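EIAV protease (Equine infectious anemia virus, PDB 1FMB) is an aspartic protease that works as a homodimer and, like its retroviral relatives, probably cleaves the viral polyprotein during maturation. Local coordinates at residues T18-L23 with T35-R40; S31-A36 with T78-A83; I69-R74 with Q96-K101. The protein carries 1 engineered substitution. All coordinates share one frame; numbering follows the deposited sequence. Where two conformers were deposited one is given.

Interaction 1: residues T18-L23 with T35-R40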
ATOM      1  N   THR A  18       4.226   2.566  23.294  1.00 13.83           N
ATOM      2  CA  THR A  18       3.655   1.236  23.216  1.00 13.09           C
ATOM      3  C   THR A  18       4.206   0.589  21.958  1.00 15.66           C
ATOM      4  O   THR A  18       4.033   1.192  20.893  1.00 14.18           O
ATOM      5  CB  THR A  18       2.156   1.498  22.911  1.00 13.73           C
ATOM      6  OG1 THR A  18       1.656   2.468  23.883  1.00 17.17           O
ATOM      7  CG2 THR A  18       1.329   0.261  22.961  1.00 14.96           C
ATOM      8  N   PRO A  19       4.857  -0.539  22.099  1.00 16.96           N
ATOM      9  CA  PRO A  19       5.419  -1.267  20.947  1.00 14.69           C
ATOM     10  C   PRO A  19       4.284  -1.831  20.093  1.00 13.55           C
ATOM     11  O   PRO A  19       3.371  -2.540  20.591  1.00 13.89           O
ATOM     12  CB  PRO A  19       6.408  -2.239  21.580  1.00 16.29           C
ATOM     13  CG  PRO A  19       5.834  -2.485  22.952  1.00 19.89           C
ATOM     14  CD  PRO A  19       5.106  -1.227  23.364  1.00 18.58           C
ATOM     15  N   LEU A  20       4.283  -1.449  18.783  1.00 11.45           N
ATOM     16  CA  LEU A  20       3.195  -1.984  17.918  1.00  9.55           C
ATOM     17  C   LEU A  20       3.816  -2.490  16.615  1.00 12.10           C
ATOM     18  O   LEU A  20       4.720  -1.813  16.139  1.00 14.14           O
ATOM     19  CB  LEU A  20       2.272  -0.824  17.466  1.00 11.59           C
ATOM     20  CG  LEU A  20       1.345  -0.238  18.563  1.00 15.87           C
ATOM     21  CD1 LEU A  20       0.449   0.882  18.028  1.00 16.16           C
ATOM     22  CD2 LEU A  20       0.447  -1.344  19.058  1.00 14.97           C
ATOM     23  N   ASN A  21       3.302  -3.548  16.004  1.00 12.47           N
ATOM     24  CA  ASN A  21       3.790  -4.087  14.730  1.00 15.57           C
ATOM     25  C   ASN A  21       2.970  -3.315  13.670  1.00 13.82           C
ATOM     26  O   ASN A  21       1.750  -3.251  13.848  1.00 17.09           O
ATOM     27  CB  ASN A  21       3.490  -5.555  14.475  1.00 27.04           C
ATOM     28  CG  ASN A  21       4.461  -6.229  13.504  1.00 41.42           C
ATOM     29  OD1 ASN A  21       5.686  -6.400  13.693  1.00 41.71           O
ATOM     30  ND2 ASN A  21       3.858  -6.667  12.391  1.00 48.36           N
ATOM     31  N   VAL A  22       3.681  -2.700  12.750  1.00 11.32           N
ATOM     32  CA  VAL A  22       3.034  -1.850  11.739  1.00  8.25           C
ATOM     33  C   VAL A  22       3.400  -2.229  10.315  1.00 11.67           C
ATOM     34  O   VAL A  22       4.492  -2.762  10.175  1.00  9.75           O
ATOM     35  CB  VAL A  22       3.405  -0.367  11.922  1.00 10.93           C
ATOM     36  CG1 VAL A  22       3.046   0.060  13.352  1.00  8.57           C
ATOM     37  CG2 VAL A  22       4.833   0.038  11.749  1.00 11.20           C
ATOM     38  N   LEU A  23       2.565  -1.962   9.323  1.00  9.00           N
ATOM     39  CA  LEU A  23       2.847  -2.324   7.947  1.00  7.80           C
ATOM     40  C   LEU A  23       3.494  -1.097   7.326  1.00  9.25           C
ATOM     41  O   LEU A  23       2.935   0.010   7.525  1.00  9.04           O
ATOM     42  CB  LEU A  23       1.522  -2.657   7.254  1.00  9.04           C
ATOM     43  CG  LEU A  23       1.620  -2.849   5.730  1.00 11.07           C
ATOM     44  CD1 LEU A  23       2.461  -4.062   5.390  1.00 11.91           C
ATOM     45  CD2 LEU A  23       0.236  -3.050   5.115  1.00 12.18           C
ATOM     46  N   THR A  35      -8.361   1.178  15.451  1.00  9.22           N
ATOM     47  CA  THR A  35      -8.986   1.561  16.718  1.00 10.22           C
ATOM     48  C   THR A  35      -8.565   0.656  17.904  1.00 10.41           C
ATOM     49  O   THR A  35      -8.478   1.216  19.019  1.00 13.92           O
ATOM     50  CB  THR A  35     -10.502   1.365  16.518  1.00 14.71           C
ATOM     51  OG1 THR A  35     -10.909   2.158  15.387  1.00 14.35           O
ATOM     52  CG2 THR A  35     -11.241   1.760  17.791  1.00 20.38           C
ATOM     53  N   ALA A  36      -8.338  -0.626  17.689  1.00 13.02           N
ATOM     54  CA  ALA A  36      -7.941  -1.613  18.691  1.00 15.74           C
ATOM     55  C   ALA A  36      -6.558  -1.167  19.188  1.00 17.41           C
ATOM     56  O   ALA A  36      -6.370  -1.171  20.401  1.00 13.41           O
ATOM     57  CB  ALA A  36      -7.797  -3.037  18.194  1.00 16.73           C
ATOM     58  N   HIS A  37      -5.654  -0.710  18.303  1.00 14.98           N
ATOM     59  CA  HIS A  37      -4.352  -0.220  18.748  1.00 13.60           C
ATOM     60  C   HIS A  37      -4.465   1.086  19.533  1.00 14.81           C
ATOM     61  O   HIS A  37      -3.774   1.227  20.548  1.00 15.30           O
ATOM     62  CB  HIS A  37      -3.382  -0.052  17.571  1.00  6.51           C
ATOM     63  CG  HIS A  37      -2.807  -1.363  17.155  1.00 11.01           C
ATOM     64  ND1 HIS A  37      -2.010  -1.519  16.034  1.00 16.61           N
ATOM     65  CD2 HIS A  37      -3.006  -2.622  17.628  1.00 11.64           C
ATOM     66  CE1 HIS A  37      -1.625  -2.770  15.924  1.00 25.04           C
ATOM     67  NE2 HIS A  37      -2.219  -3.484  16.878  1.00 17.59           N
ATOM     68  N   TYR A  38      -5.327   2.026  19.141  1.00 11.83           N
ATOM     69  CA  TYR A  38      -5.543   3.314  19.790  1.00 12.13           C
ATOM     70  C   TYR A  38      -6.005   3.044  21.224  1.00 11.77           C
ATOM     71  O   TYR A  38      -5.516   3.626  22.210  1.00 12.56           O
ATOM     72  CB  TYR A  38      -6.504   4.147  18.934  1.00 13.07           C
ATOM     73  CG  TYR A  38      -6.981   5.363  19.691  1.00 12.66           C
ATOM     74  CD1 TYR A  38      -6.227   6.523  19.666  1.00 15.48           C
ATOM     75  CD2 TYR A  38      -8.202   5.322  20.377  1.00 16.66           C
ATOM     76  CE1 TYR A  38      -6.641   7.616  20.413  1.00 17.00           C
ATOM     77  CE2 TYR A  38      -8.613   6.424  21.103  1.00 16.90           C
ATOM     78  CZ  TYR A  38      -7.846   7.560  21.095  1.00 19.76           C
ATOM     79  OH  TYR A  38      -8.193   8.691  21.798  1.00 26.38           O
ATOM     80  N   ASN A  39      -6.875   2.061  21.397  1.00 13.76           N
ATOM     81  CA  ASN A  39      -7.391   1.684  22.717  1.00 17.76           C
ATOM     82  C   ASN A  39      -6.374   1.028  23.625  1.00 20.92           C
ATOM     83  O   ASN A  39      -6.559   0.950  24.836  1.00 23.47           O
ATOM     84  CB  ASN A  39      -8.562   0.711  22.588  1.00 15.84           C
ATOM     85  CG  ASN A  39      -9.769   1.421  21.994  1.00 20.31           C
ATOM     86  OD1 ASN A  39     -10.641   0.751  21.434  1.00 29.70           O
ATOM     87  ND2 ASN A  39      -9.911   2.723  22.079  1.00 19.44           N
ATOM     88  N   ARG A  40      -5.284   0.524  23.079  1.00 17.09           N
ATOM     89  CA  ARG A  40      -4.225  -0.126  23.827  1.00 18.21           C
ATOM     90  C   ARG A  40      -3.046   0.805  24.093  1.00 17.36           C
ATOM     91  O   ARG A  40      -2.134   0.378  24.802  1.00 17.35           O
ATOM     92  CB  ARG A  40      -3.635  -1.255  22.955  1.00 25.76           C
ATOM     93  CG  ARG A  40      -4.147  -2.666  23.146  1.00 36.87           C
ATOM     94  CD  ARG A  40      -3.720  -3.555  21.976  1.00 38.84           C
ATOM     95  NE  ARG A  40      -2.285  -3.762  21.836  1.00 36.12           N
ATOM     96  CZ  ARG A  40      -1.726  -4.609  20.978  1.00 42.43           C
ATOM     97  NH1 ARG A  40      -2.440  -5.398  20.170  1.00 44.54           N
ATOM     98  NH2 ARG A  40      -0.412  -4.749  20.904  1.00 42.89           N
TER
HETATM   99  O   HOH W   1       1.872  -3.592  22.700  1.00 36.76           O
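Strand 18-23 and helix 35-40 face each other through Leu20 and His37, running nearly antiparallel with 166° between their short axes and a closest axial approach of 10.2 Å. Leu20 CA and His37 CA are 7.8 Å apart, and Thr18 CA and Arg40 CA 8.0 Å, a spacing bridged mainly by side chains. Leu20 does most of this. With CG anti to its carbonyl carbon (chi1 -73°), its CD2 stands 3.8 Å from the His37 ring centroid and 7° off the ring normal, a CH-pi contact over the centre of one face. CD1 lies against His37 CB. Asn21 O meets the ring at its edge, 4.0 Å from His37 CE1, and the bond from His37 ND1 to Thr88 OG1 limits the ring's rotation. Bent at chi3, Arg40 brings its guanidinium over Leu20 CD2 and His37 CD2, both on the same face. At its edge, in plane, a water accepts from Arg40 NH2 (3.1 Å) and donates to Pro19 O (2.8 Å), so the direct contacts are van der Waals and CH-pi, and the hydrogen-bonded link runs through water. Thr18 CG2 touches Arg40 O, while Thr18 OG1 is bonded to Asn16 O and Lys42 N. The chain between the segments carries Gly27 to Thr30 of the inhibitor pocket, an order of hairpin strand, active-site loop and short helix that matches the aspartic protease template.

Interaction 2: residues S31-A36 with T78-A83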
ATOM      1  N   SER A  31      -0.854   7.840   7.296  1.00 10.23           N
ATOM      2  CA  SER A  31      -0.740   6.721   8.278  1.00  7.21           C
ATOM      3  C   SER A  31      -2.032   6.563   9.097  1.00 10.36           C
ATOM      4  O   SER A  31      -2.627   7.567   9.476  1.00 13.06           O
ATOM      5  CB  SER A  31       0.398   7.129   9.155  1.00  6.65           C
ATOM      6  OG  SER A  31       1.647   7.115   8.463  1.00  9.91           O
ATOM      7  N   VAL A  32      -2.381   5.331   9.424  1.00  7.62           N
ATOM      8  CA  VAL A  32      -3.614   5.046  10.145  1.00  8.54           C
ATOM      9  C   VAL A  32      -3.408   4.002  11.233  1.00  9.34           C
ATOM     10  O   VAL A  32      -2.855   2.928  11.068  1.00  9.46           O
ATOM     11  CB  VAL A  32      -4.609   4.422   9.122  1.00 10.23           C
ATOM     12  CG1 VAL A  32      -6.010   4.298   9.779  1.00  9.18           C
ATOM     13  CG2 VAL A  32      -4.762   5.377   7.927  1.00 16.75           C
ATOM     14  N   LEU A  33      -3.876   4.353  12.407  1.00 11.38           N
ATOM     15  CA  LEU A  33      -3.818   3.411  13.555  1.00  9.20           C
ATOM     16  C   LEU A  33      -5.208   2.750  13.571  1.00 13.57           C
ATOM     17  O   LEU A  33      -6.272   3.407  13.425  1.00 11.09           O
ATOM     18  CB  LEU A  33      -3.663   4.425  14.666  1.00 16.70           C
ATOM     19  CG  LEU A  33      -3.327   4.126  16.101  1.00 26.40           C
ATOM     20  CD1 LEU A  33      -2.029   3.303  16.124  1.00 23.70           C
ATOM     21  CD2 LEU A  33      -3.218   5.465  16.824  1.00 19.54           C
ATOM     22  N   THR A  34      -5.152   1.442  13.835  1.00 10.08           N
ATOM     23  CA  THR A  34      -6.442   0.727  13.980  1.00 11.06           C
ATOM     24  C   THR A  34      -7.038   1.175  15.314  1.00 13.03           C
ATOM     25  O   THR A  34      -6.383   1.600  16.274  1.00  9.79           O
ATOM     26  CB  THR A  34      -6.317  -0.792  13.962  1.00 10.53           C
ATOM     27  OG1 THR A  34      -5.630  -1.288  15.158  1.00 15.54           O
ATOM     28  CG2 THR A  34      -5.533  -1.399  12.824  1.00 11.01           C
ATOM     29  N   THR A  35      -8.361   1.178  15.451  1.00  9.22           N
ATOM     30  CA  THR A  35      -8.986   1.561  16.718  1.00 10.22           C
ATOM     31  C   THR A  35      -8.565   0.656  17.904  1.00 10.41           C
ATOM     32  O   THR A  35      -8.478   1.216  19.019  1.00 13.92           O
ATOM     33  CB  THR A  35     -10.502   1.365  16.518  1.00 14.71           C
ATOM     34  OG1 THR A  35     -10.909   2.158  15.387  1.00 14.35           O
ATOM     35  CG2 THR A  35     -11.241   1.760  17.791  1.00 20.38           C
ATOM     36  N   ALA A  36      -8.338  -0.626  17.689  1.00 13.02           N
ATOM     37  CA  ALA A  36      -7.941  -1.613  18.691  1.00 15.74           C
ATOM     38  C   ALA A  36      -6.558  -1.167  19.188  1.00 17.41           C
ATOM     39  O   ALA A  36      -6.370  -1.171  20.401  1.00 13.41           O
ATOM     40  CB  ALA A  36      -7.797  -3.037  18.194  1.00 16.73           C
ATOM     41  N   THR A  78       3.534  13.790  15.537  1.00 17.29           N
ATOM     42  CA  THR A  78       2.641  14.125  14.436  1.00 16.28           C
ATOM     43  C   THR A  78       1.223  13.686  14.761  1.00 20.22           C
ATOM     44  O   THR A  78       0.946  13.418  15.934  1.00 18.84           O
ATOM     45  CB  THR A  78       3.201  13.418  13.185  1.00 24.80           C
ATOM     46  OG1 THR A  78       2.430  13.868  12.066  1.00 24.55           O
ATOM     47  CG2 THR A  78       3.182  11.908  13.343  1.00 22.00           C
ATOM     48  N   ARG A  79       0.305  13.718  13.802  1.00 16.69           N
ATOM     49  CA  ARG A  79      -1.039  13.276  14.011  1.00 19.61           C
ATOM     50  C   ARG A  79      -1.213  12.007  13.165  1.00 21.96           C
ATOM     51  O   ARG A  79      -0.598  11.906  12.087  1.00 24.87           O
ATOM     52  CB  ARG A  79      -2.123  14.252  13.601  1.00 26.22           C
ATOM     53  CG  ARG A  79      -2.354  15.232  14.749  1.00 38.03           C
ATOM     54  CD  ARG A  79      -3.846  15.389  14.955  1.00 47.50           C
ATOM     55  NE  ARG A  79      -4.181  16.760  15.309  1.00 56.08           N
ATOM     56  CZ  ARG A  79      -5.185  17.393  14.691  1.00 63.18           C
ATOM     57  NH1 ARG A  79      -5.915  16.849  13.722  1.00 62.13           N
ATOM     58  NH2 ARG A  79      -5.442  18.646  15.059  1.00 66.46           N
ATOM     59  N   MET A  80      -1.986  11.035  13.628  1.00 15.94           N
ATOM     60  CA  MET A  80      -2.229   9.831  12.877  1.00 11.77           C
ATOM     61  C   MET A  80      -3.760   9.688  12.814  1.00 12.23           C
ATOM     62  O   MET A  80      -4.419  10.089  13.776  1.00 12.24           O
ATOM     63  CB  MET A  80      -1.777   8.568  13.617  1.00 13.56           C
ATOM     64  CG  MET A  80      -0.368   8.183  13.204  1.00 15.40           C
ATOM     65  SD  MET A  80       0.197   6.674  13.995  1.00 16.60           S
ATOM     66  CE  MET A  80      -0.169   5.303  12.883  1.00 18.32           C
ATOM     67  N   LEU A  81      -4.267   9.153  11.718  1.00  9.61           N
ATOM     68  CA  LEU A  81      -5.715   8.925  11.686  1.00 12.60           C
ATOM     69  C   LEU A  81      -6.018   7.642  12.443  1.00 10.85           C
ATOM     70  O   LEU A  81      -5.116   6.784  12.682  1.00 13.47           O
ATOM     71  CB  LEU A  81      -6.176   8.704  10.231  1.00 11.87           C
ATOM     72  CG  LEU A  81      -5.824   9.884   9.307  1.00 15.45           C
ATOM     73  CD1 LEU A  81      -6.337   9.621   7.900  1.00 19.32           C
ATOM     74  CD2 LEU A  81      -6.429  11.161   9.875  1.00 15.15           C
ATOM     75  N   VAL A  82      -7.232   7.440  12.935  1.00 12.03           N
ATOM     76  CA  VAL A  82      -7.664   6.215  13.640  1.00  8.01           C
ATOM     77  C   VAL A  82      -8.890   5.651  12.889  1.00 13.49           C
ATOM     78  O   VAL A  82      -9.831   6.400  12.551  1.00 12.94           O
ATOM     79  CB  VAL A  82      -8.011   6.488  15.107  1.00 10.14           C
ATOM     80  CG1 VAL A  82      -8.396   5.165  15.729  1.00  7.74           C
ATOM     81  CG2 VAL A  82      -6.841   7.177  15.817  1.00 13.43           C
ATOM     82  N   ALA A  83      -8.915   4.375  12.532  1.00 10.49           N
ATOM     83  CA  ALA A  83     -10.073   3.823  11.793  1.00  9.20           C
ATOM     84  C   ALA A  83     -10.243   2.351  12.011  1.00 10.35           C
ATOM     85  O   ALA A  83      -9.290   1.658  12.445  1.00 10.90           O
ATOM     86  CB  ALA A  83      -9.903   4.166  10.289  1.00 12.20           C
TER
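Leu81 O takes the shortest bond of this contact, from Leu33 N at 2.7 Å and almost straight at 174°, and also receives a CA-H...O contact from Val32 CA at 3.4 Å. Leu33 O is gripped in the same paired way, by Ala83 N at 3.0 Å and by Val82 CA at 3.1 Å. With Leu81 N to Ser31 O and Thr35 N to Ala83 O, these bonds define a parallel pairing of Val32 with Leu81, Leu33 with Val82 and Thr34 with Ala83. The last bond is bent: Thr35 N stands above the Ala83 carbonyl plane, as the chain turns into its helix, where Thr34 OG1 caps His37 N. On the face of Val32 and Leu81, Val32 CG1, anti to its backbone N (chi1 -171°), reaches along to Ala83 CB at 3.9 Å, and the Val32 side chain comes within about 4 Å of the bound inhibitor. On the other, Leu33 and Val82 lie side by side, with Leu33 CD2 4.1 Å from Val82 CG2, and the bent end of Met80 lays CE against Leu33 CB. Tyr38 of helix 35-40 covers Leu33 and Val82, Ile94 of helix 92-97 packs on Ser31, and strand 58-71 flanks strand 74-83 antiparallel.

Interaction 3: residues I69-R74 with Q96-K101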
ATOM      1  N   ILE A  69       6.113   9.093  17.781  1.00 12.20           N
ATOM      2  CA  ILE A  69       6.604   7.814  17.271  1.00 14.60           C
ATOM      3  C   ILE A  69       8.127   7.760  17.469  1.00 13.37           C
ATOM      4  O   ILE A  69       8.736   8.760  17.151  1.00 12.00           O
ATOM      5  CB  ILE A  69       6.320   7.627  15.766  1.00 21.86           C
ATOM      6  CG1 ILE A  69       4.788   7.539  15.603  1.00 22.04           C
ATOM      7  CG2 ILE A  69       6.940   6.378  15.160  1.00 20.77           C
ATOM      8  CD1 ILE A  69       4.369   7.509  14.158  1.00 21.77           C
ATOM      9  N   LYS A  70       8.616   6.644  17.979  1.00 13.99           N
ATOM     10  CA  LYS A  70      10.055   6.507  18.161  1.00 18.26           C
ATOM     11  C   LYS A  70      10.503   5.259  17.398  1.00 15.97           C
ATOM     12  O   LYS A  70      10.002   4.136  17.425  1.00 16.31           O
ATOM     13  CB  LYS A  70      10.367   6.600  19.649  1.00 19.75           C
ATOM     14  N   LYS A  71      11.516   5.451  16.535  1.00 19.46           N
ATOM     15  CA  LYS A  71      12.099   4.388  15.697  1.00 18.63           C
ATOM     16  C   LYS A  71      13.392   4.938  15.071  1.00 23.31           C
ATOM     17  O   LYS A  71      13.450   6.121  14.739  1.00 19.58           O
ATOM     18  CB  LYS A  71      11.195   4.035  14.504  1.00 17.16           C
ATOM     19  CG  LYS A  71      11.632   2.909  13.602  1.00 18.21           C
ATOM     20  CD  LYS A  71      11.652   1.548  14.262  1.00 12.63           C
ATOM     21  CE  LYS A  71      12.082   0.417  13.331  1.00 19.26           C
ATOM     22  NZ  LYS A  71      12.066  -0.864  14.102  1.00 12.99           N
ATOM     23  N   LYS A  72      14.322   4.020  14.815  1.00 26.12           N
ATOM     24  CA  LYS A  72      15.581   4.431  14.166  1.00 29.93           C
ATOM     25  C   LYS A  72      16.156   5.627  14.929  1.00 30.78           C
ATOM     26  O   LYS A  72      16.638   6.599  14.345  1.00 34.32           O
ATOM     27  CB  LYS A  72      15.210   4.934  12.774  1.00 30.59           C
ATOM     28  CG  LYS A  72      15.408   4.105  11.542  1.00 36.64           C
ATOM     29  CD  LYS A  72      15.214   5.061  10.361  1.00 41.66           C
ATOM     30  CE  LYS A  72      16.427   4.958   9.431  1.00 46.38           C
ATOM     31  NZ  LYS A  72      16.240   5.584   8.089  1.00 38.85           N
ATOM     32  N   GLY A  73      16.065   5.631  16.254  1.00 33.70           N
ATOM     33  CA  GLY A  73      16.539   6.742  17.057  1.00 35.12           C
ATOM     34  C   GLY A  73      15.883   8.071  16.715  1.00 35.88           C
ATOM     35  O   GLY A  73      16.471   9.082  17.108  1.00 39.87           O
ATOM     36  N   ARG A  74      14.767   8.141  15.988  1.00 33.13           N
ATOM     37  CA  ARG A  74      14.113   9.395  15.678  1.00 30.32           C
ATOM     38  C   ARG A  74      12.936   9.564  16.640  1.00 29.48           C
ATOM     39  O   ARG A  74      12.441   8.637  17.281  1.00 28.06           O
ATOM     40  CB  ARG A  74      13.570   9.501  14.259  1.00 36.70           C
ATOM     41  CG  ARG A  74      14.701   9.680  13.239  1.00 45.31           C
ATOM     42  CD  ARG A  74      14.364   8.877  11.991  1.00 50.44           C
ATOM     43  NE  ARG A  74      14.630   9.723  10.824  1.00 56.77           N
ATOM     44  CZ  ARG A  74      15.709   9.535  10.080  1.00 58.61           C
ATOM     45  NH1 ARG A  74      16.400   8.429  10.291  1.00 61.51           N
ATOM     46  NH2 ARG A  74      16.000  10.410   9.131  1.00 65.42           N
ATOM     47  N   GLN A  96       8.497   9.116   4.887  1.00 12.25           N
ATOM     48  CA  GLN A  96       9.342  10.214   4.426  1.00 17.46           C
ATOM     49  C   GLN A  96      10.122  10.751   5.623  1.00 16.32           C
ATOM     50  O   GLN A  96      11.358  10.967   5.592  1.00 17.14           O
ATOM     51  CB  GLN A  96       8.498  11.310   3.776  1.00 22.30           C
ATOM     52  CG  GLN A  96       9.293  12.449   3.171  1.00 38.04           C
ATOM     53  CD  GLN A  96       8.444  13.537   2.524  1.00 41.26           C
ATOM     54  OE1 GLN A  96       7.232  13.390   2.397  1.00 33.95           O
ATOM     55  NE2 GLN A  96       9.070  14.642   2.126  1.00 41.76           N
ATOM     56  N   ASP A  97       9.419  10.911   6.731  1.00 17.51           N
ATOM     57  CA  ASP A  97      10.041  11.378   7.976  1.00 21.52           C
ATOM     58  C   ASP A  97      11.155  10.424   8.416  1.00 20.79           C
ATOM     59  O   ASP A  97      12.214  10.872   8.847  1.00 21.75           O
ATOM     60  CB  ASP A  97       9.060  11.460   9.156  1.00 22.46           C
ATOM     61  CG  ASP A  97       8.141  12.658   8.980  1.00 29.10           C
ATOM     62  OD1 ASP A  97       8.625  13.614   8.337  1.00 29.78           O
ATOM     63  OD2 ASP A  97       6.970  12.666   9.420  1.00 34.54           O
ATOM     64  N   LEU A  98      10.959   9.118   8.359  1.00 16.70           N
ATOM     65  CA  LEU A  98      11.913   8.135   8.746  1.00 18.54           C
ATOM     66  C   LEU A  98      13.007   7.963   7.681  1.00 20.05           C
ATOM     67  O   LEU A  98      13.948   7.214   8.001  1.00 21.48           O
ATOM     68  CB  LEU A  98      11.363   6.717   9.022  1.00 19.09           C
ATOM     69  CG  LEU A  98      10.439   6.674  10.251  1.00 21.10           C
ATOM     70  CD1 LEU A  98       9.664   5.372  10.343  1.00 20.19           C
ATOM     71  CD2 LEU A  98      11.256   6.855  11.525  1.00 20.10           C
ATOM     72  N   GLY A  99      12.951   8.543   6.505  1.00 17.99           N
ATOM     73  CA  GLY A  99      14.023   8.318   5.543  1.00 14.87           C
ATOM     74  C   GLY A  99      13.815   7.056   4.742  1.00 16.39           C
ATOM     75  O   GLY A  99      14.762   6.608   4.114  1.00 16.15           O
ATOM     76  N   ALA A 100      12.642   6.416   4.695  1.00 14.59           N
ATOM     77  CA  ALA A 100      12.452   5.181   3.942  1.00 16.86           C
ATOM     78  C   ALA A 100      12.477   5.471   2.445  1.00 15.24           C
ATOM     79  O   ALA A 100      12.188   6.576   2.031  1.00 17.44           O
ATOM     80  CB  ALA A 100      11.058   4.573   4.184  1.00 16.18           C
ATOM     81  N   LYS A 101      12.925   4.538   1.644  1.00 13.07           N
ATOM     82  CA  LYS A 101      12.930   4.813   0.197  1.00 13.88           C
ATOM     83  C   LYS A 101      12.573   3.513  -0.509  1.00 11.97           C
ATOM     84  O   LYS A 101      12.885   2.423  -0.040  1.00 11.19           O
ATOM     85  CB  LYS A 101      14.295   5.348  -0.241  0.50 16.04           C
ATOM     86  CG  LYS A 101      15.367   4.285  -0.058  0.50 15.04           C
ATOM     87  CD  LYS A 101      16.749   4.747  -0.494  0.50 21.09           C
ATOM     88  CE  LYS A 101      17.073   6.079   0.173  0.50 19.44           C
ATOM     89  NZ  LYS A 101      18.548   6.321   0.115  0.50 21.82           N
TER
HETATM   90  O   HOH W   2      13.056  12.156  10.909  1.00 65.21           O
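The Arg74 guanidinium lies across the C-terminal end of helix 92-97: Leu98 O sits 3.5 Å above its plane, over the centre of one face, with Gly99 N over that face too. At the edge, in plane, a water accepts from Arg74 NE at 2.9 Å and donates to Asp97 O at 2.6 Å. The direct bond from Arg74 NE to Asp97 O is weak, 3.3 Å long and bent to 137°, with the acceptor oblique to the group, so the two water bonds are each shorter than the direct one. Lys72 NZ donates to Leu98 O at 2.8 Å, approaching nearly in line with the carbonyl (C=O...donor angle 167°), and also bonds to Leu104 O of the second subunit. Two cationic groups thus gather at carbonyls of a helix C-terminus, where the helix dipole would be expected to favour them. Beneath the polar layer, Leu98 points CG away from its own carbonyl carbon (chi1 -66°) and crosses Arg74 obliquely. Its CD2 lies 3.7 Å from Arg74 CD and 4.1 Å from Lys71 CB. Lys71 NZ leads elsewhere, to Ile12 O and Thr11 OG1. Both backbones are tightly turned. Arg74 N bonds to Lys71 O at 2.7 Å, closing a type I' beta turn with positive phi at Lys72 and Gly73, and Gly99, also at positive phi, ends the helix in a Schellman motif. Lys101, just beyond, pairs antiparallel with a strand of the second subunit, so this hairpin-to-helix-end contact borders the sheet of chain termini characteristic of retroviral protease dimers.

How the interactions relate
Interaction 2 is the buried contact, interaction 1 is partly buried and interaction 3 lies at the surface; their chemistry follows that order, from backbone sheet bonds, through apolar and ring-face packing with one water link, to long cationic side chains on carbonyls. All three reach the same sheet. Interactions 1 and 2 both use helix 35-40, share Thr35 and Ala36 and have centres about 9 Å apart: Tyr38 CB meets Val82 CG1 at 3.9 Å and Leu20 CD1 meets Leu33 CD1 at 4.0 Å, so their side chains touch. Interaction 3, centred about 17 Å from either other centre, touches interaction 2 through Met80 SD and Ile69 CD1, on neighbouring strands, but not interaction 1.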